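Local coordinates for nucleoside hydrolase, putative (Trypanosoma brucei, PDB 3FZ0), which belongs to the nucleoside hydrolase family, is built round a mixed, mostly parallel beta-sheet and carries a calcium ion in the model, at residues His6-Ile11 against Asp125-Gln130; Ala26-Asp31 against Arg353-Tyr358; Arg68-Pro73 against Leu137-Leu142; Leu142-Asn147 against Val191-His196. The protein carries 2 engineered substitutions. All blocks are in the same frame, centred on the assembly; numbering follows the deposited sequence.

The chain opens with strand 6-13, which later pairs with strand 127-133 and so closes the loop of interaction 1 within the parallel part of the large mixed sheet. Helix 17-27 and the turn after it wait far longer for their partner: interaction 2 brings them against the C-terminal helix 345-356. Interaction 1 crosses interaction 2, and the two touch through the pairing of Arg7 with Asp31. Interaction 3 joins the loop after strand 66-68 to helix 138-146; it crosses interaction 1 and is nested inside interaction 2. Interaction 4, also nested there, follows in series on the same helix, shares Leu142 with interaction 3 and adds helix 187-195. Both of these touch the second subunit.

Interaction 1 of 4, residues His6-Ile11 against Asp125-Gln130; sequences HRKLII and DDVVYQ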
loop_
_atom_site.group_PDB
_atom_site.type_symbol
_atom_site.label_atom_id
_atom_site.label_comp_id
_atom_site.label_asym_id
_atom_site.label_seq_id
_atom_site.Cartn_x
_atom_site.Cartn_y
_atom_site.Cartn_z
ATOM N N HIS B 6 -4.881 -29.129 34.347
ATOM C CA HIS B 6 -4.121 -29.814 33.309
ATOM C C HIS B 6 -4.241 -29.025 32.018
ATOM O O HIS B 6 -5.329 -28.667 31.639
ATOM C CB HIS B 6 -4.731 -31.199 33.065
ATOM C CG HIS B 6 -4.505 -32.175 34.172
ATOM N ND1 HIS B 6 -4.021 -31.806 35.406
ATOM C CD2 HIS B 6 -4.732 -33.508 34.237
ATOM C CE1 HIS B 6 -3.942 -32.873 36.182
ATOM N NE2 HIS B 6 -4.367 -33.917 35.496
ATOM N N ARG B 7 -3.149 -28.791 31.339
ATOM C CA ARG B 7 -3.184 -28.116 30.065
ATOM C C ARG B 7 -3.028 -29.136 28.933
ATOM O O ARG B 7 -2.199 -30.036 28.998
ATOM C CB ARG B 7 -2.066 -27.062 29.999
ATOM C CG ARG B 7 -2.355 -25.794 30.793
ATOM C CD ARG B 7 -1.114 -24.965 31.057
ATOM N NE ARG B 7 -1.268 -24.132 32.250
ATOM C CZ ARG B 7 -1.670 -22.869 32.213
ATOM N NH1 ARG B 7 -1.944 -22.303 31.050
ATOM N NH2 ARG B 7 -1.789 -22.172 33.329
ATOM N N LYS B 8 -3.831 -28.986 27.890
ATOM C CA LYS B 8 -3.671 -29.774 26.673
ATOM C C LYS B 8 -3.284 -28.796 25.599
ATOM O O LYS B 8 -4.034 -27.872 25.320
ATOM C CB LYS B 8 -4.987 -30.472 26.287
ATOM C CG LYS B 8 -5.651 -31.284 27.393
ATOM C CD LYS B 8 -4.717 -32.361 27.894
ATOM C CE LYS B 8 -5.422 -33.342 28.842
ATOM N NZ LYS B 8 -4.373 -34.088 29.635
ATOM N N LEU B 9 -2.117 -28.962 25.004
ATOM C CA LEU B 9 -1.659 -28.009 23.984
ATOM C C LEU B 9 -1.643 -28.543 22.571
ATOM O O LEU B 9 -1.311 -29.683 22.330
ATOM C CB LEU B 9 -0.266 -27.489 24.277
ATOM C CG LEU B 9 0.160 -26.975 25.638
ATOM C CD1 LEU B 9 1.451 -26.155 25.399
ATOM C CD2 LEU B 9 -0.918 -26.132 26.305
ATOM N N ILE B 10 -2.013 -27.686 21.642
ATOM C CA ILE B 10 -1.753 -27.858 20.223
ATOM C C ILE B 10 -0.566 -26.947 19.970
ATOM O O ILE B 10 -0.560 -25.781 20.376
ATOM C CB ILE B 10 -2.959 -27.384 19.379
ATOM C CG1 ILE B 10 -4.245 -28.084 19.838
ATOM C CG2 ILE B 10 -2.694 -27.579 17.888
ATOM C CD1 ILE B 10 -5.507 -27.398 19.342
ATOM N N ILE B 11 0.468 -27.468 19.344
ATOM C CA ILE B 11 1.604 -26.621 19.037
ATOM C C ILE B 11 1.769 -26.570 17.521
ATOM O O ILE B 11 1.953 -27.596 16.840
ATOM C CB ILE B 11 2.912 -27.076 19.753
ATOM C CG1 ILE B 11 2.762 -26.931 21.267
ATOM C CG2 ILE B 11 4.119 -26.237 19.259
ATOM C CD1 ILE B 11 3.873 -27.558 22.065
ATOM N N ASP B 125 -13.409 -27.220 34.454
ATOM C CA ASP B 125 -12.628 -26.537 35.488
ATOM C C ASP B 125 -11.201 -27.083 35.534
ATOM O O ASP B 125 -10.254 -26.305 35.697
ATOM C CB ASP B 125 -13.290 -26.724 36.854
ATOM C CG ASP B 125 -14.718 -26.231 36.877
ATOM O OD1 ASP B 125 -15.007 -25.206 36.219
ATOM O OD2 ASP B 125 -15.552 -26.874 37.542
ATOM N N ASP B 126 -11.075 -28.408 35.354
ATOM C CA ASP B 126 -9.805 -29.157 35.444
ATOM C C ASP B 126 -8.993 -29.332 34.153
ATOM O O ASP B 126 -7.868 -29.801 34.214
ATOM C CB ASP B 126 -10.042 -30.553 36.057
ATOM C CG ASP B 126 -10.428 -30.493 37.528
ATOM O OD1 ASP B 126 -10.081 -29.487 38.198
ATOM O OD2 ASP B 126 -11.079 -31.442 38.018
ATOM N N VAL B 127 -9.557 -28.986 32.999
ATOM C CA VAL B 127 -8.873 -29.203 31.719
ATOM C C VAL B 127 -9.041 -27.982 30.833
ATOM O O VAL B 127 -10.169 -27.524 30.558
ATOM C CB VAL B 127 -9.411 -30.445 30.930
ATOM C CG1 VAL B 127 -8.776 -30.511 29.538
ATOM C CG2 VAL B 127 -9.178 -31.751 31.688
ATOM N N VAL B 128 -7.926 -27.458 30.367
ATOM C CA VAL B 128 -7.962 -26.284 29.532
ATOM C C VAL B 128 -7.091 -26.547 28.301
ATOM O O VAL B 128 -5.972 -27.104 28.394
ATOM C CB VAL B 128 -7.561 -25.001 30.321
ATOM C CG1 VAL B 128 -6.043 -24.925 30.551
ATOM C CG2 VAL B 128 -8.019 -23.777 29.597
ATOM N N TYR B 129 -7.624 -26.180 27.144
ATOM C CA TYR B 129 -6.911 -26.359 25.894
ATOM C C TYR B 129 -6.295 -25.041 25.478
ATOM O O TYR B 129 -6.937 -23.993 25.607
ATOM C CB TYR B 129 -7.861 -26.840 24.807
ATOM C CG TYR B 129 -8.401 -28.224 25.049
ATOM C CD1 TYR B 129 -9.388 -28.465 26.008
ATOM C CD2 TYR B 129 -7.949 -29.306 24.298
ATOM C CE1 TYR B 129 -9.901 -29.766 26.218
ATOM C CE2 TYR B 129 -8.462 -30.610 24.501
ATOM C CZ TYR B 129 -9.416 -30.836 25.463
ATOM O OH TYR B 129 -9.917 -32.128 25.663
ATOM N N GLN B 130 -5.054 -25.093 24.987
ATOM C CA GLN B 130 -4.338 -23.899 24.528
ATOM C C GLN B 130 -3.653 -24.178 23.193
ATOM O O GLN B 130 -3.204 -25.313 22.930
ATOM C CB GLN B 130 -3.285 -23.478 25.559
ATOM C CG GLN B 130 -3.851 -23.026 26.867
ATOM C CD GLN B 130 -2.792 -22.595 27.854
ATOM O OE1 GLN B 130 -2.132 -23.424 28.479
ATOM N NE2 GLN B 130 -2.635 -21.288 28.021
#
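His6 and Asp126 begin a ladder of five backbone hydrogen bonds, with the amide of His6 donating to the carbonyl of Asp126. The ladder then alternates sides: Val128 N gives to His6 O, Lys8 N to Val128 O at 2.9 Å, Gln130 N to Lys8 O, and Ile10 N to Gln130 O at 3.0 Å. His6, Lys8 and Ile10 thus spend their amides on this neighbour, whereas the backbones of Arg7 and Leu9 pair with residues 31-35 on the other flank. That division marks strand 6-13 as an interior strand of the parallel part of the nucleoside hydrolase sheet, between strands 32-39 and 127-133.

One face carries Arg7, Val128, Leu9 and Gln130. Arg7 NH1 donates to Gln130 OE1 at 2.8 Å, the oxygen lying in the guanidinium plane while the donor stands above the plane of the amide; the two flat groups are turned 45° apart. Gln130 NE2 is satisfied by the carbonyls of Pro160 and Ala290, which leaves OE1 turned to the arginine. Leu9 and Gln130 lie side by side, with CD2 of the leucine 3.6 Å from CB of Gln130.

On the other face the alkyl chain of Lys8 passes over the Tyr129 ring, its CB 4.2 Å from the ring centroid in an off-centre CH-pi contact. A bend at chi2 (-59°) carries the chain on past Val127, and NZ forms a salt bridge with Glu33; Tyr129 OH is hydrogen-bonded to Glu122 N.

Interaction 2 of 4, residues Ala26-Asp31 against Arg353-Tyr358; sequences AMTQPD and RDIVEY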
loop_
_atom_site.group_PDB
_atom_site.type_symbol
_atom_site.label_atom_id
_atom_site.label_comp_id
_atom_site.label_asym_id
_atom_site.label_seq_id
_atom_site.Cartn_x
_atom_site.Cartn_y
_atom_site.Cartn_z
ATOM N N ALA B 26 7.447 -27.687 26.716
ATOM C CA ALA B 26 6.059 -28.184 26.871
ATOM C C ALA B 26 5.980 -29.643 27.339
ATOM O O ALA B 26 5.155 -29.962 28.182
ATOM C CB ALA B 26 5.300 -28.027 25.584
ATOM N N MET B 27 6.854 -30.504 26.806
ATOM C CA MET B 27 6.777 -31.925 27.096
ATOM C C MET B 27 7.384 -32.363 28.404
ATOM O O MET B 27 7.279 -33.535 28.727
ATOM C CB MET B 27 7.399 -32.734 25.967
ATOM C CG MET B 27 6.479 -32.903 24.786
ATOM S SD MET B 27 7.303 -33.827 23.507
ATOM C CE MET B 27 8.889 -33.028 23.536
ATOM N N THR B 28 8.038 -31.461 29.134
ATOM C CA THR B 28 8.782 -31.840 30.350
ATOM C C THR B 28 8.258 -31.055 31.546
ATOM O O THR B 28 8.872 -30.974 32.574
ATOM C CB THR B 28 10.300 -31.585 30.218
ATOM O OG1 THR B 28 10.556 -30.194 29.897
ATOM C CG2 THR B 28 10.903 -32.513 29.177
ATOM N N GLN B 29 7.107 -30.443 31.389
ATOM C CA GLN B 29 6.542 -29.615 32.419
ATOM C C GLN B 29 5.378 -30.407 33.032
ATOM O O GLN B 29 4.674 -31.132 32.326
ATOM C CB GLN B 29 6.098 -28.310 31.759
ATOM C CG GLN B 29 5.986 -27.114 32.676
ATOM C CD GLN B 29 7.306 -26.585 33.227
ATOM O OE1 GLN B 29 8.395 -26.915 32.760
ATOM N NE2 GLN B 29 7.191 -25.729 34.231
ATOM N N PRO B 30 5.205 -30.349 34.356
ATOM C CA PRO B 30 4.084 -31.147 34.876
ATOM C C PRO B 30 2.721 -30.510 34.578
ATOM O O PRO B 30 2.635 -29.314 34.360
ATOM C CB PRO B 30 4.363 -31.208 36.380
ATOM C CG PRO B 30 5.177 -29.954 36.667
ATOM C CD PRO B 30 5.952 -29.649 35.416
ATOM N N ASP B 31 1.674 -31.320 34.542
ATOM C CA ASP B 31 0.293 -30.840 34.268
ATOM C C ASP B 31 0.123 -30.255 32.869
ATOM O O ASP B 31 -0.798 -29.481 32.626
ATOM C CB ASP B 31 -0.180 -29.829 35.328
ATOM C CG ASP B 31 -0.283 -30.431 36.718
ATOM O OD1 ASP B 31 -0.733 -31.592 36.893
ATOM O OD2 ASP B 31 0.095 -29.714 37.652
ATOM N N ARG B 353 16.455 -25.654 32.374
ATOM C CA ARG B 353 17.129 -26.577 33.271
ATOM C C ARG B 353 16.275 -27.848 33.420
ATOM O O ARG B 353 16.797 -28.959 33.379
ATOM C CB ARG B 353 17.398 -25.918 34.642
ATOM C CG ARG B 353 18.878 -25.886 35.098
ATOM C CD ARG B 353 19.113 -25.307 36.548
ATOM N NE ARG B 353 18.402 -24.039 36.786
ATOM C CZ ARG B 353 18.932 -22.814 36.668
ATOM N NH1 ARG B 353 20.221 -22.641 36.358
ATOM N NH2 ARG B 353 18.156 -21.742 36.872
ATOM N N ASP B 354 14.967 -27.681 33.527
ATOM C CA ASP B 354 14.063 -28.807 33.722
ATOM C C ASP B 354 13.996 -29.743 32.516
ATOM O O ASP B 354 13.776 -30.956 32.691
ATOM C CB ASP B 354 12.670 -28.352 34.164
ATOM C CG ASP B 354 12.642 -27.903 35.613
ATOM O OD1 ASP B 354 11.647 -27.272 36.008
ATOM O OD2 ASP B 354 13.619 -28.150 36.374
ATOM N N ILE B 355 14.236 -29.213 31.317
ATOM C CA ILE B 355 14.326 -30.077 30.145
ATOM C C ILE B 355 15.398 -31.168 30.314
ATOM O O ILE B 355 15.126 -32.340 30.051
ATOM C CB ILE B 355 14.599 -29.285 28.851
ATOM C CG1 ILE B 355 13.457 -28.332 28.562
ATOM C CG2 ILE B 355 14.844 -30.231 27.665
ATOM C CD1 ILE B 355 13.757 -27.314 27.463
ATOM N N VAL B 356 16.603 -30.790 30.755
ATOM C CA VAL B 356 17.714 -31.750 30.767
ATOM C C VAL B 356 17.668 -32.704 31.962
ATOM O O VAL B 356 18.446 -33.674 32.037
ATOM C CB VAL B 356 19.101 -31.066 30.575
ATOM C CG1 VAL B 356 19.153 -30.314 29.260
ATOM C CG2 VAL B 356 19.465 -30.136 31.753
ATOM N N GLU B 357 16.760 -32.424 32.896
ATOM C CA GLU B 357 16.632 -33.205 34.137
ATOM C C GLU B 357 15.380 -34.111 34.105
ATOM O O GLU B 357 15.000 -34.740 35.091
ATOM C CB GLU B 357 16.581 -32.281 35.359
ATOM C CG GLU B 357 17.843 -31.510 35.691
ATOM C CD GLU B 357 17.612 -30.597 36.891
ATOM O OE1 GLU B 357 16.432 -30.394 37.218
ATOM O OE2 GLU B 357 18.576 -30.111 37.528
ATOM N N TYR B 358 14.730 -34.164 32.961
ATOM C CA TYR B 358 13.457 -34.851 32.856
ATOM C C TYR B 358 13.614 -36.384 32.895
ATOM O O TYR B 358 14.436 -36.969 32.176
ATOM C CB TYR B 358 12.757 -34.436 31.568
ATOM C CG TYR B 358 11.449 -35.144 31.259
ATOM C CD1 TYR B 358 10.295 -34.871 31.998
ATOM C CD2 TYR B 358 11.354 -36.069 30.219
ATOM C CE1 TYR B 358 9.097 -35.495 31.728
ATOM C CE2 TYR B 358 10.143 -36.718 29.930
ATOM C CZ TYR B 358 9.010 -36.405 30.685
ATOM O OH TYR B 358 7.793 -37.015 30.406
#
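Thr28 lies against the face of the Tyr358 ring, joining the turn after helix 17-27 to the C-terminal end of the modelled chain. That turn belongs to a beta-alpha-beta unit, in which helix 17-27 connects the adjacent parallel strands 6-13 and 32-39; the contact fastens it to helix 345-356 and the residues after it.

The methyl of Thr28 does most of the touching. CG2 sits 3.8 Å from the centroid of the Tyr358 ring, in a CH-pi contact 27° off the ring normal, and is displaced toward the CB end of the ring, so that its nearest ring atom is Tyr358 CG at 3.4 Å. The ring reaches this place because Tyr358 CG is anti to its own backbone nitrogen (chi1 176°), which lays the ring across the Thr28 methyl. Farther along, the ring comes obliquely near the carbonyl oxygen of Met27, and Tyr60 of helix 46-60 touches both Thr28 and Tyr358.

The hydroxyl branch of Thr28 faces Ile355 of helix 345-356. Its OG1 stands between the backbone nitrogen and the carbonyl carbon, hydrogen-bonded to Met24 O in the last turn of helix 17-27, just before it. With its polar demand met there, the hydroxyl packs on Ile355, the two side chains crossing at about a right angle. Ile355 is also embedded on Ile21, Met24 and Leu25, and its CG1 lies 3.7 Å from Thr28 OG1.

Interaction 3 of 4, residues Arg68-Pro73 against Leu137-Leu142; sequences RGAEGP and LTNVAL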
loop_
_atom_site.group_PDB
_atom_site.type_symbol
_atom_site.label_atom_id
_atom_site.label_comp_id
_atom_site.label_asym_id
_atom_site.label_seq_id
_atom_site.Cartn_x
_atom_site.Cartn_y
_atom_site.Cartn_z
ATOM N N ARG B 68 0.874 -32.426 8.494
ATOM C CA ARG B 68 1.387 -31.516 7.457
ATOM C C ARG B 68 0.398 -30.381 7.255
ATOM O O ARG B 68 -0.796 -30.629 7.014
ATOM C CB ARG B 68 1.636 -32.253 6.125
ATOM C CG ARG B 68 2.383 -33.598 6.274
ATOM C CD ARG B 68 2.532 -34.416 4.968
ATOM N NE ARG B 68 3.408 -35.584 5.168
ATOM C CZ ARG B 68 4.730 -35.567 4.989
ATOM N NH1 ARG B 68 5.334 -34.453 4.589
ATOM N NH2 ARG B 68 5.452 -36.651 5.205
ATOM N N GLY B 69 0.910 -29.149 7.339
ATOM C CA GLY B 69 0.123 -27.949 7.119
ATOM C C GLY B 69 0.492 -27.230 5.826
ATOM O O GLY B 69 0.932 -27.860 4.863
ATOM N N ALA B 70 0.289 -25.913 5.805
ATOM C CA ALA B 70 0.457 -25.100 4.612
ATOM C C ALA B 70 1.914 -24.989 4.190
ATOM O O ALA B 70 2.805 -24.820 5.035
ATOM C CB ALA B 70 -0.113 -23.718 4.854
ATOM N N GLU B 71 2.152 -25.072 2.887
ATOM C CA GLU B 71 3.506 -25.005 2.330
ATOM C C GLU B 71 3.910 -23.580 1.962
ATOM O O GLU B 71 5.078 -23.302 1.669
ATOM C CB GLU B 71 3.641 -25.949 1.127
ATOM C CG GLU B 71 4.085 -27.338 1.564
ATOM C CD GLU B 71 3.765 -28.419 0.569
ATOM O OE1 GLU B 71 4.096 -28.252 -0.626
ATOM O OE2 GLU B 71 3.175 -29.450 0.977
ATOM N N GLY B 72 2.944 -22.671 2.004
ATOM C CA GLY B 72 3.196 -21.271 1.737
ATOM C C GLY B 72 2.132 -20.407 2.382
ATOM O O GLY B 72 1.193 -20.910 2.989
ATOM N N PRO B 73 2.274 -19.095 2.266
ATOM C CA PRO B 73 1.373 -18.154 2.915
ATOM C C PRO B 73 -0.085 -18.352 2.488
ATOM O O PRO B 73 -0.376 -18.923 1.411
ATOM C CB PRO B 73 1.853 -16.780 2.420
ATOM C CG PRO B 73 3.197 -16.984 1.847
ATOM C CD PRO B 73 3.331 -18.441 1.479
ATOM N N LEU B 137 1.437 -17.859 10.887
ATOM C CA LEU B 137 0.086 -18.234 11.310
ATOM C C LEU B 137 -0.839 -18.906 10.280
ATOM O O LEU B 137 -2.043 -19.030 10.518
ATOM C CB LEU B 137 -0.602 -17.021 11.926
ATOM C CG LEU B 137 0.188 -16.502 13.126
ATOM C CD1 LEU B 137 -0.145 -15.042 13.407
ATOM C CD2 LEU B 137 -0.106 -17.410 14.323
ATOM N N THR B 138 -0.295 -19.362 9.163
ATOM C CA THR B 138 -1.122 -19.852 8.083
ATOM C C THR B 138 -2.154 -20.912 8.477
ATOM O O THR B 138 -3.344 -20.761 8.129
ATOM C CB THR B 138 -0.302 -20.385 6.925
ATOM O OG1 THR B 138 0.811 -19.520 6.695
ATOM C CG2 THR B 138 -1.190 -20.490 5.650
ATOM N N ASN B 139 -1.714 -21.991 9.148
ATOM C CA ASN B 139 -2.628 -23.045 9.556
ATOM C C ASN B 139 -3.720 -22.514 10.477
ATOM O O ASN B 139 -4.893 -22.842 10.329
ATOM C CB ASN B 139 -1.892 -24.214 10.248
ATOM C CG ASN B 139 -0.936 -24.941 9.318
ATOM O OD1 ASN B 139 -1.144 -24.962 8.091
ATOM N ND2 ASN B 139 0.140 -25.512 9.890
ATOM N N VAL B 140 -3.337 -21.696 11.436
ATOM C CA VAL B 140 -4.317 -21.145 12.366
ATOM C C VAL B 140 -5.395 -20.293 11.654
ATOM O O VAL B 140 -6.596 -20.479 11.865
ATOM C CB VAL B 140 -3.656 -20.364 13.541
ATOM C CG1 VAL B 140 -4.725 -19.999 14.564
ATOM C CG2 VAL B 140 -2.551 -21.192 14.207
ATOM N N ALA B 141 -4.954 -19.397 10.776
ATOM C CA ALA B 141 -5.868 -18.545 10.041
ATOM C C ALA B 141 -6.813 -19.379 9.229
ATOM O O ALA B 141 -8.000 -19.077 9.173
ATOM C CB ALA B 141 -5.101 -17.605 9.134
ATOM N N LEU B 142 -6.287 -20.424 8.597
ATOM C CA LEU B 142 -7.051 -21.265 7.676
ATOM C C LEU B 142 -8.146 -21.995 8.468
ATOM O O LEU B 142 -9.337 -21.984 8.070
ATOM C CB LEU B 142 -6.100 -22.243 7.011
ATOM C CG LEU B 142 -6.228 -22.724 5.580
ATOM C CD1 LEU B 142 -6.718 -21.615 4.694
ATOM C CD2 LEU B 142 -4.867 -23.192 5.122
#
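Asn139 reaches from the first turn of helix 138-146 to take the backbone amide of Ala70. The bond from Ala70 N to Asn139 OD1 is 2.9 Å long with an N-H...O angle of 158°, and the donor lies in the carbonyl plane on a lone pair of the oxygen. Gly69 CA lies against the same oxygen at 3.4 Å. Beside this polar link, Thr138 presses its methyl into the loop: CG2 meets Ala70 CB at 3.5 Å and Gly72 O at 3.6 Å.

A second shell fixes both side chains. Asn139 ND2 donates to Val39 O and Asp12 OD2, which sets the rotation of the amide and turns OD1 to the loop. Thr138 OG1, anti to its carbonyl carbon, is hydrogen-bonded to Asp186 OD2 and Trp41 NE1, leaving the methyl to face Ala70. Arg145 of the second subunit reaches the loop at Pro73.

The loop after strand 66-68 thus meets the first turn of the helix that follows strand 127-133. This is the C-terminal edge of the parallel strands, where the calcium site of Asp14, Asp19, Leu134 and Asp283 also lies, in keeping with the nucleoside hydrolase fold.

Interaction 4 of 4, residues Leu142-Asn147 against Val191-His196; sequences LALRLN and VVVLQH
Leu144 meets Val192, Val193 and His196 where helix 138-146 packs on helix 187-195, the local axes coming within 9.8 Å and crossing at 55°. Helix 138-146 links the adjacent parallel strands 127-133 and 162-165, and helix 187-195 lies between 162-165 and 203-206, so the two belong to successive beta-alpha-beta crossovers of the sheet. The apolar contacts come first: CD1 of Leu144 meets Val193 CG2 at 3.8 Å, the side chains crossing at about a right angle, while Leu144 CB rests on Val192 CG1. Val140 and Ala141, one turn earlier in the same helix, extend this packing against the valines.

The aromatic contact belongs to the other branch. Leu144 CD2 stands over the face of the His196 imidazole, 3.6 Å from its centroid and 18° off the normal, a CH-pi contact displaced toward the rim on the ND1 side. His196 CG is anti to the backbone nitrogen (chi1 169°), which brings the ring beneath the methyl, and Trp199 meets the imidazole edge-to-face.

In the last kind of contact the methylenes of Arg145 pack on helix 187-195 while the guanidinium reaches the second subunit. Bends at chi2 and chi3 fold the arginine across Val192, which also packs on Leu74 of the second subunit. Arg145 NH2 makes weak hydrogen bonds to Gly72 O and Pro73 O of that subunit, while within the chain its CD approaches Val192 CG1 to 3.6 Å and CG2 to 3.9 Å.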
loop_
_atom_site.group_PDB
_atom_site.type_symbol
_atom_site.label_atom_id
_atom_site.label_comp_id
_atom_site.label_asym_id
_atom_site.label_seq_id
_atom_site.Cartn_x
_atom_site.Cartn_y
_atom_site.Cartn_z
ATOM N N LEU B 142 -6.287 -20.424 8.597
ATOM C CA LEU B 142 -7.051 -21.265 7.676
ATOM C C LEU B 142 -8.146 -21.995 8.468
ATOM O O LEU B 142 -9.337 -21.984 8.070
ATOM C CB LEU B 142 -6.100 -22.243 7.011
ATOM C CG LEU B 142 -6.228 -22.724 5.580
ATOM C CD1 LEU B 142 -6.718 -21.615 4.694
ATOM C CD2 LEU B 142 -4.867 -23.192 5.122
ATOM N N ALA B 143 -7.754 -22.570 9.625
ATOM C CA ALA B 143 -8.711 -23.175 10.538
ATOM C C ALA B 143 -9.755 -22.168 11.006
ATOM O O ALA B 143 -10.969 -22.443 10.952
ATOM C CB ALA B 143 -8.013 -23.799 11.700
ATOM N N LEU B 144 -9.292 -20.992 11.429
ATOM C CA LEU B 144 -10.210 -19.907 11.812
ATOM C C LEU B 144 -11.274 -19.526 10.801
ATOM O O LEU B 144 -12.436 -19.399 11.194
ATOM C CB LEU B 144 -9.458 -18.659 12.261
ATOM C CG LEU B 144 -8.985 -18.626 13.702
ATOM C CD1 LEU B 144 -7.884 -17.600 13.753
ATOM C CD2 LEU B 144 -10.106 -18.252 14.684
ATOM N N ARG B 145 -10.910 -19.340 9.522
ATOM C CA ARG B 145 -11.925 -18.967 8.501
ATOM C C ARG B 145 -12.901 -20.119 8.190
ATOM O O ARG B 145 -14.027 -19.863 7.790
ATOM C CB ARG B 145 -11.312 -18.402 7.216
ATOM C CG ARG B 145 -10.201 -17.378 7.431
ATOM C CD ARG B 145 -10.679 -15.982 7.908
ATOM N NE ARG B 145 -11.925 -15.629 7.263
ATOM C CZ ARG B 145 -13.099 -15.569 7.889
ATOM N NH1 ARG B 145 -13.145 -15.808 9.207
ATOM N NH2 ARG B 145 -14.219 -15.271 7.200
ATOM N N LEU B 146 -12.488 -21.365 8.375
ATOM C CA LEU B 146 -13.373 -22.495 8.119
ATOM C C LEU B 146 -14.455 -22.727 9.182
ATOM O O LEU B 146 -15.585 -23.144 8.858
ATOM C CB LEU B 146 -12.580 -23.794 7.960
ATOM C CG LEU B 146 -11.983 -24.077 6.593
ATOM C CD1 LEU B 146 -11.060 -25.256 6.775
ATOM C CD2 LEU B 146 -13.089 -24.366 5.554
ATOM N N ASN B 147 -14.094 -22.525 10.449
ATOM C CA ASN B 147 -15.036 -22.776 11.542
ATOM C C ASN B 147 -14.618 -21.935 12.725
ATOM O O ASN B 147 -14.017 -22.441 13.671
ATOM C CB ASN B 147 -15.101 -24.279 11.900
ATOM C CG ASN B 147 -16.367 -24.660 12.677
ATOM O OD1 ASN B 147 -16.871 -23.878 13.483
ATOM N ND2 ASN B 147 -16.856 -25.886 12.466
ATOM N N VAL B 191 -3.505 -10.910 10.631
ATOM C CA VAL B 191 -4.729 -10.116 10.672
ATOM C C VAL B 191 -5.928 -10.990 11.056
ATOM O O VAL B 191 -6.745 -10.578 11.876
ATOM C CB VAL B 191 -4.981 -9.395 9.347
ATOM C CG1 VAL B 191 -6.402 -8.855 9.302
ATOM C CG2 VAL B 191 -3.985 -8.291 9.174
ATOM N N VAL B 192 -6.034 -12.177 10.459
ATOM C CA VAL B 192 -7.131 -13.081 10.723
ATOM C C VAL B 192 -7.135 -13.452 12.213
ATOM O O VAL B 192 -8.187 -13.418 12.879
ATOM C CB VAL B 192 -7.061 -14.344 9.811
ATOM C CG1 VAL B 192 -8.036 -15.435 10.288
ATOM C CG2 VAL B 192 -7.337 -13.963 8.353
ATOM N N VAL B 193 -5.959 -13.775 12.749
ATOM C CA VAL B 193 -5.841 -14.175 14.148
ATOM C C VAL B 193 -6.230 -13.050 15.111
ATOM O O VAL B 193 -7.058 -13.261 15.992
ATOM C CB VAL B 193 -4.447 -14.767 14.462
ATOM C CG1 VAL B 193 -4.232 -14.838 15.948
ATOM C CG2 VAL B 193 -4.331 -16.201 13.839
ATOM N N LEU B 194 -5.667 -11.856 14.904
ATOM C CA LEU B 194 -5.917 -10.691 15.764
ATOM C C LEU B 194 -7.307 -10.046 15.595
ATOM O O LEU B 194 -7.819 -9.476 16.536
ATOM C CB LEU B 194 -4.808 -9.656 15.615
ATOM C CG LEU B 194 -3.366 -10.019 16.032
ATOM C CD1 LEU B 194 -2.331 -9.055 15.422
ATOM C CD2 LEU B 194 -3.162 -10.053 17.533
ATOM N N GLN B 195 -7.909 -10.111 14.406
ATOM C CA GLN B 195 -9.259 -9.570 14.173
ATOM C C GLN B 195 -10.395 -10.526 14.560
ATOM O O GLN B 195 -11.555 -10.131 14.549
ATOM C CB GLN B 195 -9.444 -9.193 12.713
ATOM C CG GLN B 195 -8.609 -8.007 12.232
ATOM C CD GLN B 195 -8.932 -6.711 12.961
ATOM O OE1 GLN B 195 -8.086 -6.151 13.656
ATOM N NE2 GLN B 195 -10.143 -6.241 12.813
ATOM N N HIS B 196 -10.070 -11.769 14.918
ATOM C CA HIS B 196 -11.089 -12.775 15.213
ATOM C C HIS B 196 -11.955 -12.407 16.419
ATOM O O HIS B 196 -11.433 -12.018 17.467
ATOM C CB HIS B 196 -10.452 -14.149 15.451
ATOM C CG HIS B 196 -11.409 -15.150 16.014
ATOM N ND1 HIS B 196 -12.373 -15.770 15.246
ATOM C CD2 HIS B 196 -11.589 -15.600 17.279
ATOM C CE1 HIS B 196 -13.076 -16.587 16.008
ATOM N NE2 HIS B 196 -12.629 -16.496 17.247
#